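Local structure of 2-oxoglutarate-dependent dioxygenase tropC (Talaromyces stipitatus, 6XJJ) at residues V44-W49 with V189-R194; K61-V66 with I200-G205; K97-P102 with R310-A315; A155-T160 with G320-K325; N163-G168 with P177-R182. The protein acts as an iron- and 2-oxoglutarate-dependent dioxygenase in the biosynthesis of fungal tropolones. All blocks are in the same frame, centred on the assembly; numbering follows the deposited sequence.

Contact 1 (V44-W49 with V189-R194); sequences VDISAW and VSTIVR
The indole of Trp49 and the guanidinium of Arg194 are almost coplanar, with their planes 8° apart, yet they do not stack. The ring meets the aliphatic part of the arginine instead. Trp49 CH2 lies 3.4 Å from Arg194 CB, and Arg194 CD sits 4.0 Å from Trp49 CH2, at the edge and in the ring plane. The two side chains cross at about a right angle. Arg194 runs extended from CG to NE, which carries its charged end past the indole and away from the 44-49 segment.

Thr191 packs on the ring as well. Its methyl CG2 is 3.6 Å from both Trp49 CE3 and Trp49 CZ3, and its carbonyl O lies over one face of the ring. The same methyl also meets Ile46, with Thr191 CG2 4.3 Å from Ile46 CD1. Thr191 OG1 is used within its own helix, bonded to Asp187 O.

An Asx turn leads into the short helix that carries Trp49: Asp45 OD1 accepts from Ser47 N and from Ser47 OG. Ile192 packs against strand 249-253. The start of the N-terminal region is thus packed on the long helix backing the main sheet, as in the double-stranded beta-helix fold of the iron/ascorbate-dependent oxidoreductase family.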
# COMPACT_ATOMS: atom_id res chain seq x y z
N VAL A 44 11.40 3.98 -11.21
CA VAL A 44 12.48 4.74 -10.57
C VAL A 44 13.33 3.78 -9.76
O VAL A 44 12.81 3.03 -8.92
CB VAL A 44 11.94 5.86 -9.67
CG1 VAL A 44 13.10 6.64 -9.06
CG2 VAL A 44 11.04 6.77 -10.46
N ASP A 45 14.63 3.82 -9.99
CA ASP A 45 15.60 3.00 -9.28
C ASP A 45 16.20 3.85 -8.16
O ASP A 45 16.84 4.88 -8.42
CB ASP A 45 16.68 2.50 -10.24
CG ASP A 45 17.71 1.62 -9.56
OD1 ASP A 45 17.64 1.45 -8.33
OD2 ASP A 45 18.61 1.10 -10.27
N ILE A 46 15.99 3.43 -6.91
CA ILE A 46 16.50 4.17 -5.76
C ILE A 46 17.85 3.64 -5.27
O ILE A 46 18.33 4.09 -4.23
CB ILE A 46 15.48 4.17 -4.61
CG1 ILE A 46 15.25 2.75 -4.07
CG2 ILE A 46 14.16 4.76 -5.09
CD1 ILE A 46 14.50 2.69 -2.75
N SER A 47 18.48 2.71 -6.00
CA SER A 47 19.77 2.15 -5.59
C SER A 47 20.71 3.23 -5.07
O SER A 47 21.33 3.07 -4.01
CB SER A 47 20.41 1.42 -6.77
OG SER A 47 19.65 0.29 -7.14
N ALA A 48 20.82 4.34 -5.80
CA ALA A 48 21.80 5.35 -5.44
C ALA A 48 21.49 5.97 -4.08
O ALA A 48 22.40 6.22 -3.28
CB ALA A 48 21.87 6.43 -6.52
N TRP A 49 20.21 6.22 -3.79
CA TRP A 49 19.87 6.90 -2.55
C TRP A 49 20.16 6.01 -1.35
O TRP A 49 20.56 6.51 -0.29
CB TRP A 49 18.40 7.33 -2.59
CG TRP A 49 18.06 8.49 -1.69
CD1 TRP A 49 18.10 9.83 -2.03
CD2 TRP A 49 17.61 8.44 -0.33
NE1 TRP A 49 17.71 10.60 -0.95
CE2 TRP A 49 17.41 9.77 0.10
CE3 TRP A 49 17.37 7.40 0.57
CZ2 TRP A 49 16.98 10.09 1.38
CZ3 TRP A 49 16.94 7.72 1.85
CH2 TRP A 49 16.75 9.05 2.25
N VAL A 189 9.27 2.42 3.45
CA VAL A 189 8.42 3.60 3.37
C VAL A 189 9.11 4.77 4.06
O VAL A 189 8.88 5.93 3.71
CB VAL A 189 7.03 3.34 3.98
CG1 VAL A 189 7.07 3.33 5.49
CG2 VAL A 189 6.03 4.35 3.47
N SER A 190 9.97 4.49 5.04
CA SER A 190 10.76 5.55 5.67
C SER A 190 11.76 6.12 4.68
O SER A 190 12.00 7.34 4.66
CB SER A 190 11.47 5.01 6.90
OG SER A 190 10.54 4.56 7.87
N THR A 191 12.37 5.26 3.86
CA THR A 191 13.23 5.73 2.78
C THR A 191 12.44 6.60 1.80
O THR A 191 12.87 7.70 1.44
CB THR A 191 13.84 4.53 2.05
OG1 THR A 191 14.59 3.74 2.98
CG2 THR A 191 14.76 4.99 0.92
N ILE A 192 11.27 6.11 1.37
CA ILE A 192 10.44 6.86 0.43
C ILE A 192 10.09 8.23 0.99
O ILE A 192 10.15 9.24 0.27
CB ILE A 192 9.18 6.04 0.09
CG1 ILE A 192 9.57 4.78 -0.69
CG2 ILE A 192 8.20 6.87 -0.74
CD1 ILE A 192 8.48 3.74 -0.81
N VAL A 193 9.73 8.29 2.27
CA VAL A 193 9.36 9.57 2.87
C VAL A 193 10.51 10.57 2.80
O VAL A 193 10.30 11.74 2.47
CB VAL A 193 8.89 9.36 4.32
CG1 VAL A 193 8.80 10.68 5.05
CG2 VAL A 193 7.53 8.67 4.31
N ARG A 194 11.73 10.13 3.10
CA ARG A 194 12.85 11.06 3.12
C ARG A 194 13.20 11.55 1.73
O ARG A 194 13.68 12.68 1.57
CB ARG A 194 14.07 10.42 3.77
CG ARG A 194 13.83 9.95 5.19
CD ARG A 194 15.09 9.42 5.85
NE ARG A 194 14.76 8.71 7.08
CZ ARG A 194 14.62 7.39 7.18
NH1 ARG A 194 14.85 6.60 6.13
NH2 ARG A 194 14.29 6.85 8.34

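Contact 2 (K61-V66 with I200-G205); sequences KVVEEV and IHKAFG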
# COMPACT_ATOMS: atom_id res chain seq x y z
N LYS A 61 19.52 12.53 -8.78
CA LYS A 61 18.76 11.97 -9.89
C LYS A 61 17.60 11.12 -9.39
O LYS A 61 16.53 11.09 -10.02
CB LYS A 61 19.68 11.16 -10.79
CG LYS A 61 18.99 10.59 -12.02
CD LYS A 61 19.96 9.88 -12.95
CE LYS A 61 19.21 9.27 -14.13
NZ LYS A 61 20.12 8.62 -15.12
N VAL A 62 17.77 10.44 -8.25
CA VAL A 62 16.67 9.68 -7.66
C VAL A 62 15.58 10.62 -7.17
O VAL A 62 14.39 10.40 -7.41
CB VAL A 62 17.20 8.76 -6.54
CG1 VAL A 62 16.05 8.09 -5.80
CG2 VAL A 62 18.11 7.70 -7.12
N VAL A 63 15.96 11.71 -6.49
CA VAL A 63 14.99 12.68 -6.01
C VAL A 63 14.22 13.29 -7.19
O VAL A 63 13.00 13.48 -7.11
CB VAL A 63 15.69 13.77 -5.18
CG1 VAL A 63 14.73 14.87 -4.77
CG2 VAL A 63 16.32 13.15 -3.97
N GLU A 64 14.92 13.60 -8.28
CA GLU A 64 14.25 14.15 -9.46
C GLU A 64 13.20 13.19 -10.02
O GLU A 64 12.05 13.58 -10.24
CB GLU A 64 15.28 14.48 -10.54
CG GLU A 64 16.16 15.69 -10.26
CD GLU A 64 15.36 16.97 -10.12
OE1 GLU A 64 14.31 17.10 -10.77
OE2 GLU A 64 15.81 17.87 -9.39
N GLU A 65 13.59 11.94 -10.27
CA GLU A 65 12.65 10.98 -10.86
C GLU A 65 11.44 10.74 -9.96
O GLU A 65 10.32 10.60 -10.46
CB GLU A 65 13.39 9.68 -11.17
CG GLU A 65 14.38 9.81 -12.32
CD GLU A 65 15.22 8.56 -12.52
OE1 GLU A 65 15.12 7.63 -11.68
OE2 GLU A 65 15.99 8.51 -13.49
N VAL A 66 11.64 10.73 -8.64
CA VAL A 66 10.53 10.47 -7.72
C VAL A 66 9.59 11.67 -7.67
O VAL A 66 8.40 11.55 -7.99
CB VAL A 66 11.06 10.11 -6.32
CG1 VAL A 66 9.92 9.97 -5.33
CG2 VAL A 66 11.87 8.83 -6.38
N ILE A 200 10.63 18.02 -1.66
CA ILE A 200 10.01 19.23 -1.12
C ILE A 200 11.07 20.31 -0.92
O ILE A 200 10.87 21.47 -1.31
CB ILE A 200 9.25 18.92 0.18
CG1 ILE A 200 8.09 17.96 -0.09
CG2 ILE A 200 8.77 20.18 0.85
CD1 ILE A 200 7.04 18.49 -1.06
N HIS A 201 12.19 19.95 -0.29
CA HIS A 201 13.30 20.89 -0.15
C HIS A 201 13.64 21.55 -1.48
O HIS A 201 13.77 22.78 -1.57
CB HIS A 201 14.53 20.18 0.40
CG HIS A 201 15.76 21.03 0.40
ND1 HIS A 201 15.92 22.11 1.24
CD2 HIS A 201 16.86 21.00 -0.39
CE1 HIS A 201 17.07 22.69 0.99
NE2 HIS A 201 17.67 22.04 0.01
N LYS A 202 13.81 20.74 -2.53
CA LYS A 202 14.18 21.29 -3.83
C LYS A 202 13.06 22.16 -4.40
O LYS A 202 13.33 23.18 -5.04
CB LYS A 202 14.52 20.16 -4.80
CG LYS A 202 15.84 19.47 -4.51
CD LYS A 202 16.14 18.38 -5.53
CE LYS A 202 16.48 18.94 -6.90
NZ LYS A 202 17.72 19.76 -6.92
N ALA A 203 11.80 21.77 -4.17
CA ALA A 203 10.69 22.50 -4.77
C ALA A 203 10.44 23.82 -4.06
O ALA A 203 10.36 24.87 -4.70
CB ALA A 203 9.42 21.64 -4.75
N PHE A 204 10.32 23.79 -2.73
CA PHE A 204 9.83 24.94 -1.99
C PHE A 204 10.78 25.43 -0.91
O PHE A 204 10.45 26.40 -0.21
CB PHE A 204 8.47 24.63 -1.36
CG PHE A 204 7.47 24.03 -2.32
CD1 PHE A 204 6.95 24.77 -3.36
CD2 PHE A 204 7.03 22.73 -2.14
CE1 PHE A 204 6.03 24.21 -4.23
CE2 PHE A 204 6.11 22.17 -3.00
CZ PHE A 204 5.61 22.91 -4.05
N GLY A 205 11.93 24.78 -0.73
CA GLY A 205 12.96 25.29 0.15
C GLY A 205 12.86 24.90 1.61
O GLY A 205 13.60 25.46 2.43
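The apolar part of this contact is Val63 against the chain of Lys202. Val63 CG1 stands anti to its own backbone N (chi1 175°) and reaches Lys202 CD at 3.9 Å. The lysine chain passes the valine at a slant. The bends of Lys202 at chi3 and chi4 bring its amine round to the side of Glu64.

The charged part is long and less certain. Glu64 OE2 and Lys202 NZ form a long salt bridge of 3.6 Å. Its details are doubtful, because the carboxylate oxygen is modelled too close to the lysine chain. Glu64 is itself bent at chi2, and its chain lies nearly perpendicular to that of the lysine. The stronger partner of Glu64 OE2 is Arg67, one turn further along the same helix. Lys202 also touches Asn60 and Arg67 with its side chain.

Around this pair, Val63 also packs on Gln198 of helix 171-204, and Val66 on Ile195 and Leu196 of the same helix.

The chemistry is that of a helix-helix contact near the surface, with a small apolar centre and a charged rim. The acid probably answers mainly to Arg67, and the lysine may add a looser attraction between the two helices.

Contact 3 (K97-P102 with R310-A315); sequences KFFDLP and RRYSVA
The backbones stay well apart here: Phe99, near the end of helix 85-99, and Tyr312, on strand 311-318, have their CA atoms 9.9 Å from each other. Two aromatic side chains fill much of that distance. Tyr312 holds CG beside its backbone N (chi1 -66°), and the end of its ring comes nearer to Phe99. Phe99 CD2 and Tyr312 CE1 approach to 4.5 Å. The rings meet obliquely, and the contact is a loose apolar one. Phe98, the preceding residue, lies against the Phe99 ring, with Phe98 CD2 3.8 Å above its plane and over its centre.

Asp100 comes near the tyrosine hydroxyl. Its OD1 lies 4.3 Å from Tyr312 OH, too far for a hydrogen bond. The carboxylate has a closer tie through OD2, which forms a salt bridge with Lys96 on the same helix. Arg310 is of opposite charge, but its NH1 remains 6.4 Å from Asp100 OD1.

Tyr312 also meets the ring of His226, and its backbone N is bonded to Gln255. Strand 311-318, which also carries Arg311, predicted to bind 2-oxoglutarate, runs between strands 249-253 and 222-227 of the main sheet. Helix 85-99 packs against it, with Phe92 and Thr95 on Tyr312, and Ile91 and Thr95 on Val314.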
# COMPACT_ATOMS: atom_id res chain seq x y z
N LYS A 97 -1.78 -19.43 1.66
CA LYS A 97 -2.18 -20.27 2.78
C LYS A 97 -3.36 -19.69 3.53
O LYS A 97 -4.28 -20.42 3.92
CB LYS A 97 -1.00 -20.50 3.73
CG LYS A 97 -0.06 -21.61 3.28
CD LYS A 97 1.21 -21.70 4.10
CE LYS A 97 2.02 -22.91 3.69
NZ LYS A 97 3.34 -23.00 4.37
N PHE A 98 -3.38 -18.37 3.74
CA PHE A 98 -4.47 -17.80 4.53
C PHE A 98 -5.79 -17.88 3.78
O PHE A 98 -6.79 -18.38 4.32
CB PHE A 98 -4.17 -16.35 4.90
CG PHE A 98 -5.29 -15.70 5.63
CD1 PHE A 98 -5.47 -15.91 6.98
CD2 PHE A 98 -6.20 -14.90 4.96
CE1 PHE A 98 -6.51 -15.32 7.66
CE2 PHE A 98 -7.25 -14.31 5.63
CZ PHE A 98 -7.40 -14.53 6.98
N PHE A 99 -5.83 -17.39 2.55
CA PHE A 99 -7.10 -17.37 1.83
C PHE A 99 -7.54 -18.76 1.40
O PHE A 99 -8.74 -18.96 1.15
CB PHE A 99 -7.01 -16.41 0.65
CG PHE A 99 -6.91 -14.97 1.06
CD1 PHE A 99 -8.02 -14.32 1.56
CD2 PHE A 99 -5.72 -14.27 0.95
CE1 PHE A 99 -7.95 -12.99 1.95
CE2 PHE A 99 -5.64 -12.93 1.33
CZ PHE A 99 -6.76 -12.30 1.83
N ASP A 100 -6.64 -19.74 1.35
CA ASP A 100 -7.06 -21.12 1.11
C ASP A 100 -7.85 -21.70 2.28
O ASP A 100 -8.45 -22.77 2.12
CB ASP A 100 -5.85 -22.00 0.82
CG ASP A 100 -5.29 -21.77 -0.57
OD1 ASP A 100 -5.98 -21.14 -1.40
OD2 ASP A 100 -4.16 -22.23 -0.84
N LEU A 101 -7.88 -21.02 3.43
CA LEU A 101 -8.61 -21.52 4.58
C LEU A 101 -10.11 -21.57 4.31
O LEU A 101 -10.62 -20.84 3.45
CB LEU A 101 -8.34 -20.64 5.80
CG LEU A 101 -6.92 -20.66 6.39
CD1 LEU A 101 -6.72 -19.55 7.41
CD2 LEU A 101 -6.65 -22.01 7.03
N PRO A 102 -10.84 -22.43 5.02
CA PRO A 102 -12.30 -22.42 4.89
C PRO A 102 -12.87 -21.06 5.25
O PRO A 102 -12.33 -20.34 6.09
CB PRO A 102 -12.76 -23.49 5.90
CG PRO A 102 -11.59 -24.38 6.06
CD PRO A 102 -10.38 -23.51 5.92
N ARG A 310 -6.11 -15.71 -11.46
CA ARG A 310 -6.15 -15.48 -10.02
C ARG A 310 -5.06 -14.50 -9.65
O ARG A 310 -3.94 -14.57 -10.16
CB ARG A 310 -5.99 -16.79 -9.25
CG ARG A 310 -6.22 -16.68 -7.75
CD ARG A 310 -6.10 -18.04 -7.06
NE ARG A 310 -7.11 -18.98 -7.55
CZ ARG A 310 -8.38 -18.99 -7.17
NH1 ARG A 310 -8.82 -18.08 -6.31
NH2 ARG A 310 -9.23 -19.88 -7.66
N ARG A 311 -5.40 -13.56 -8.77
CA ARG A 311 -4.52 -12.43 -8.45
C ARG A 311 -4.41 -12.26 -6.94
O ARG A 311 -5.43 -12.22 -6.23
CB ARG A 311 -5.03 -11.14 -9.10
CG ARG A 311 -4.24 -9.87 -8.73
CD ARG A 311 -4.76 -8.64 -9.48
NE ARG A 311 -4.33 -7.37 -8.88
CZ ARG A 311 -3.18 -6.75 -9.12
NH1 ARG A 311 -2.29 -7.25 -9.96
NH2 ARG A 311 -2.93 -5.60 -8.50
N TYR A 312 -3.17 -12.17 -6.47
CA TYR A 312 -2.83 -11.78 -5.11
C TYR A 312 -2.07 -10.46 -5.15
O TYR A 312 -1.43 -10.12 -6.16
CB TYR A 312 -1.98 -12.85 -4.44
CG TYR A 312 -2.71 -14.15 -4.22
CD1 TYR A 312 -3.84 -14.21 -3.41
CD2 TYR A 312 -2.32 -15.30 -4.88
CE1 TYR A 312 -4.51 -15.40 -3.21
CE2 TYR A 312 -3.00 -16.49 -4.70
CZ TYR A 312 -4.09 -16.54 -3.87
OH TYR A 312 -4.77 -17.72 -3.69
N SER A 313 -2.16 -9.71 -4.06
CA SER A 313 -1.32 -8.53 -3.90
C SER A 313 -1.23 -8.21 -2.42
O SER A 313 -2.08 -8.60 -1.62
CB SER A 313 -1.87 -7.35 -4.70
OG SER A 313 -3.16 -6.98 -4.27
N VAL A 314 -0.16 -7.51 -2.05
CA VAL A 314 0.06 -7.06 -0.68
C VAL A 314 0.19 -5.55 -0.70
O VAL A 314 1.08 -5.00 -1.37
CB VAL A 314 1.30 -7.72 -0.05
CG1 VAL A 314 1.54 -7.16 1.34
CG2 VAL A 314 1.12 -9.22 0.01
N ALA A 315 -0.69 -4.88 0.02
CA ALA A 315 -0.76 -3.43 0.03
C ALA A 315 -0.42 -2.97 1.44
O ALA A 315 -1.06 -3.41 2.40
CB ALA A 315 -2.16 -2.94 -0.38

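Contact 4 (A155-T160 with G320-K325); sequences AGKFST and GNLNLK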
# COMPACT_ATOMS: atom_id res chain seq x y z
N ALA A 155 -5.27 1.20 22.63
CA ALA A 155 -5.95 0.02 22.10
C ALA A 155 -7.45 0.26 22.02
O ALA A 155 -8.07 0.73 22.98
CB ALA A 155 -5.65 -1.20 22.96
N GLY A 156 -8.03 -0.06 20.86
CA GLY A 156 -9.43 0.16 20.59
C GLY A 156 -9.72 1.37 19.73
O GLY A 156 -10.75 1.40 19.06
N LYS A 157 -8.83 2.36 19.72
CA LYS A 157 -9.00 3.55 18.90
C LYS A 157 -8.90 3.18 17.42
O LYS A 157 -8.62 2.03 17.05
CB LYS A 157 -7.97 4.61 19.29
CG LYS A 157 -8.22 5.20 20.67
CD LYS A 157 -7.07 6.09 21.11
CE LYS A 157 -7.35 6.71 22.47
NZ LYS A 157 -6.17 7.42 23.02
N PHE A 158 -9.13 4.16 16.55
CA PHE A 158 -9.18 3.91 15.12
C PHE A 158 -7.90 3.24 14.62
O PHE A 158 -6.81 3.84 14.66
CB PHE A 158 -9.44 5.20 14.34
CG PHE A 158 -10.90 5.61 14.30
CD1 PHE A 158 -11.81 4.88 13.54
CD2 PHE A 158 -11.35 6.75 14.96
CE1 PHE A 158 -13.14 5.25 13.48
CE2 PHE A 158 -12.69 7.13 14.89
CZ PHE A 158 -13.58 6.37 14.15
N SER A 159 -8.04 2.00 14.15
CA SER A 159 -6.98 1.24 13.49
C SER A 159 -5.68 1.24 14.29
O SER A 159 -4.58 1.26 13.72
CB SER A 159 -6.74 1.75 12.06
OG SER A 159 -7.84 1.43 11.23
N THR A 160 -5.80 1.22 15.62
CA THR A 160 -4.65 1.00 16.49
C THR A 160 -5.04 0.04 17.61
O THR A 160 -6.02 0.28 18.32
CB THR A 160 -4.11 2.31 17.07
OG1 THR A 160 -5.17 3.04 17.71
CG2 THR A 160 -3.50 3.17 15.96
N GLY A 320 -1.29 9.33 8.26
CA GLY A 320 -0.99 10.32 9.29
C GLY A 320 -1.16 9.75 10.68
O GLY A 320 -1.87 8.77 10.91
N ASN A 321 -0.48 10.38 11.63
CA ASN A 321 -0.51 9.91 13.00
C ASN A 321 -1.80 10.24 13.72
O ASN A 321 -2.60 11.09 13.31
CB ASN A 321 0.70 10.43 13.76
CG ASN A 321 1.76 9.37 13.94
OD1 ASN A 321 1.43 8.19 14.06
ND2 ASN A 321 3.02 9.76 13.93
N LEU A 322 -2.00 9.52 14.83
CA LEU A 322 -3.19 9.62 15.66
C LEU A 322 -3.25 10.94 16.41
O LEU A 322 -4.32 11.32 16.89
CB LEU A 322 -3.21 8.45 16.65
CG LEU A 322 -4.39 8.23 17.58
CD1 LEU A 322 -5.62 7.80 16.79
CD2 LEU A 322 -4.04 7.21 18.66
N ASN A 323 -2.11 11.64 16.52
CA ASN A 323 -2.03 12.93 17.19
C ASN A 323 -1.56 14.06 16.29
O ASN A 323 -1.66 15.22 16.69
CB ASN A 323 -1.06 12.85 18.39
CG ASN A 323 -1.58 11.97 19.51
OD1 ASN A 323 -0.91 11.03 19.94
ND2 ASN A 323 -2.76 12.31 20.04
N LEU A 324 -1.05 13.76 15.09
CA LEU A 324 -0.26 14.71 14.33
C LEU A 324 -1.19 15.56 13.46
O LEU A 324 -1.86 15.03 12.57
CB LEU A 324 0.76 13.97 13.47
CG LEU A 324 1.86 14.80 12.80
CD1 LEU A 324 2.79 15.37 13.86
CD2 LEU A 324 2.63 13.96 11.79
N LYS A 325 -1.22 16.86 13.73
CA LYS A 325 -2.06 17.79 12.97
C LYS A 325 -1.27 18.23 11.75
O LYS A 325 -0.37 19.07 11.83
CB LYS A 325 -2.48 18.96 13.86
CG LYS A 325 -3.19 18.47 15.12
CD LYS A 325 -4.48 17.72 14.78
CE LYS A 325 -5.02 16.95 15.95
NZ LYS A 325 -6.21 16.15 15.56
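Leu322 lays one methyl against Lys157 and Thr160, the two ends of a type II beta turn. The turn closes through the backbone bond from Thr160 N to Lys157 O (3.3 Å). Both segments are loops at the protein surface. One precedes the long helix 171-204, and the other follows strand 311-318.

Leu322 has the most surface buried. Its CG is anti to the backbone N (chi1 -176°), which sends the side chain out toward the turn. There the methyl CD2 does the touching. Lys157 comes next. Its chain is extended beyond CG and runs square across the leucine, where a methylene meets the methyl and the amine runs on. That amine forms a salt bridge with Asp154, and Leu322 also touches Asp154.

Thr160 offers its hydroxyl, which has a weak bond to Asp154 O. The contact is thin, and it rests on one methyl: Leu322 CD2 lies 4.1 Å from Lys157 CD and 4.4 Å from Thr160 OG1.

Contact 5 (N163-G168 with P177-R182); sequences NLWPEG and PVMEYR
Trp165 and Met179 both turn CG beside the backbone N, with chi1 at -63° and -64°. Met179 then bends at chi2 and again at chi3, which folds its sulfur back toward the indole. The two side chains cross obliquely.

The sulfur meets the ring at its edge. Met179 SD is 4.8 Å from the centroid of the six-membered ring of Trp165 and 80° off the ring normal. This is an edge-on Met-aromatic contact. The closest ring atom is Trp165 CZ2, 3.6 Å from Met179 SD. Met179 CG adds a second touch, 4.0 Å from Trp165 CZ2.

Val178 approaches the same outer rim of the indole, from the opposite direction to the tryptophan side chain. Its CG1 lies in the ring plane, 3.7 Å from Trp165 CH2 and 3.9 Å from Trp165 CZ3. Sulfur and methyl thus share the far edge of the ring.

Asn163 covers part of one face, with its CB 3.2 Å above the indole plane and toward the rim. Its amide is held outside the contact: ND2 is bonded to Glu147 OE1, and OD1 accepts from Gly145 N. Asn163 ND2 is also 4.3 Å from Met179 SD.

These contacts lay the loop before helix 171-204 against that helix. Asn163 and Trp165 also touch Thr144 of strand 139-144, Pro166 packs on Phe98 of helix 85-99, and Tyr181 reaches Ile91 of that helix.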
# COMPACT_ATOMS: atom_id res chain seq x y z
N ASN A 163 -3.44 -7.16 16.55
CA ASN A 163 -3.88 -7.88 15.36
C ASN A 163 -4.67 -9.12 15.74
O ASN A 163 -4.57 -9.63 16.86
CB ASN A 163 -2.68 -8.29 14.50
CG ASN A 163 -2.00 -7.11 13.85
OD1 ASN A 163 -2.56 -6.47 12.96
ND2 ASN A 163 -0.77 -6.84 14.26
N LEU A 164 -5.47 -9.60 14.80
CA LEU A 164 -6.13 -10.90 14.93
C LEU A 164 -5.42 -11.90 14.04
O LEU A 164 -5.15 -11.62 12.87
CB LEU A 164 -7.61 -10.84 14.58
CG LEU A 164 -8.52 -9.97 15.44
CD1 LEU A 164 -9.97 -10.20 15.02
CD2 LEU A 164 -8.34 -10.25 16.92
N TRP A 165 -5.15 -13.08 14.59
CA TRP A 165 -4.36 -14.06 13.87
C TRP A 165 -5.12 -15.38 13.76
O TRP A 165 -5.79 -15.78 14.72
CB TRP A 165 -3.02 -14.31 14.56
CG TRP A 165 -2.12 -13.09 14.62
CD1 TRP A 165 -1.90 -12.29 15.70
CD2 TRP A 165 -1.38 -12.51 13.54
NE1 TRP A 165 -1.04 -11.27 15.37
CE2 TRP A 165 -0.71 -11.38 14.05
CE3 TRP A 165 -1.20 -12.84 12.19
CZ2 TRP A 165 0.12 -10.57 13.26
CZ3 TRP A 165 -0.38 -12.05 11.41
CH2 TRP A 165 0.27 -10.93 11.95
N PRO A 166 -5.03 -16.07 12.62
CA PRO A 166 -5.81 -17.30 12.45
C PRO A 166 -5.26 -18.43 13.31
O PRO A 166 -4.08 -18.77 13.25
CB PRO A 166 -5.67 -17.60 10.96
CG PRO A 166 -4.37 -16.99 10.58
CD PRO A 166 -4.23 -15.76 11.43
N GLU A 167 -6.15 -19.03 14.11
CA GLU A 167 -5.75 -20.12 14.99
C GLU A 167 -5.20 -21.31 14.22
O GLU A 167 -4.36 -22.05 14.73
CB GLU A 167 -6.93 -20.58 15.84
CG GLU A 167 -8.10 -21.11 15.02
CD GLU A 167 -9.25 -21.57 15.88
OE1 GLU A 167 -9.05 -21.75 17.10
OE2 GLU A 167 -10.36 -21.76 15.34
N GLY A 168 -5.68 -21.53 13.00
CA GLY A 168 -5.32 -22.71 12.24
C GLY A 168 -3.99 -22.65 11.53
O GLY A 168 -3.64 -23.61 10.83
N PRO A 177 6.36 -14.51 9.25
CA PRO A 177 6.64 -13.88 7.95
C PRO A 177 5.91 -12.56 7.75
O PRO A 177 6.50 -11.58 7.28
CB PRO A 177 6.18 -14.93 6.94
CG PRO A 177 6.13 -16.19 7.66
CD PRO A 177 5.90 -15.90 9.10
N VAL A 178 4.61 -12.53 8.06
CA VAL A 178 3.80 -11.32 7.90
C VAL A 178 4.44 -10.15 8.63
O VAL A 178 4.61 -9.06 8.07
CB VAL A 178 2.36 -11.58 8.39
CG1 VAL A 178 1.59 -10.29 8.50
CG2 VAL A 178 1.65 -12.52 7.42
N MET A 179 4.80 -10.35 9.90
CA MET A 179 5.39 -9.26 10.67
C MET A 179 6.79 -8.90 10.17
O MET A 179 7.18 -7.73 10.22
CB MET A 179 5.44 -9.63 12.15
CG MET A 179 4.07 -9.81 12.81
SD MET A 179 2.95 -8.39 12.67
CE MET A 179 3.92 -7.10 13.45
N GLU A 180 7.56 -9.89 9.70
CA GLU A 180 8.86 -9.58 9.10
C GLU A 180 8.70 -8.73 7.85
O GLU A 180 9.42 -7.75 7.66
CB GLU A 180 9.63 -10.86 8.78
CG GLU A 180 10.16 -11.62 9.99
CD GLU A 180 10.89 -12.89 9.59
OE1 GLU A 180 10.91 -13.20 8.37
OE2 GLU A 180 11.42 -13.59 10.48
N TYR A 181 7.75 -9.09 6.97
CA TYR A 181 7.51 -8.29 5.78
C TYR A 181 7.08 -6.88 6.16
O TYR A 181 7.54 -5.90 5.55
CB TYR A 181 6.44 -8.97 4.92
CG TYR A 181 6.19 -8.29 3.60
CD1 TYR A 181 6.99 -8.58 2.50
CD2 TYR A 181 5.18 -7.35 3.44
CE1 TYR A 181 6.78 -7.97 1.28
CE2 TYR A 181 4.96 -6.73 2.23
CZ TYR A 181 5.77 -7.04 1.15
OH TYR A 181 5.56 -6.44 -0.07
N ARG A 182 6.21 -6.75 7.16
CA ARG A 182 5.85 -5.44 7.69
C ARG A 182 7.08 -4.61 8.03
O ARG A 182 7.13 -3.41 7.73
CB ARG A 182 4.95 -5.58 8.92
CG ARG A 182 3.52 -6.03 8.62
CD ARG A 182 2.70 -6.10 9.90
NE ARG A 182 2.59 -4.78 10.50
CZ ARG A 182 1.75 -3.84 10.08
NH1 ARG A 182 0.92 -4.06 9.06
NH2 ARG A 182 1.74 -2.65 10.67

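Overall arrangement
Helix 171-204 is shared by contacts 1, 2 and 5. It supplies a segment to contact 5 near its start, to contact 1 further on and to contact 2 at its end. Contacts 1 and 2 are neighbours, with centres about 12 Å apart and Val44 and Ile46 touching helix 56-72. Contacts 3 and 5 form a second pair, centres about 13 Å apart, joined by Val314 on Tyr181 and Phe98 on Pro166. Contacts 2 and 3 lie on opposite sides of the chain's centre, centres about 37 Å apart. Contact 4 is at the surface, its centre about 21 Å from that of contact 5. The segments of contacts 1 to 4 alternate along the chain, fastening the N-terminal part to later parts, including the main sheet. Contact 5 is local and falls within the spans of the other four.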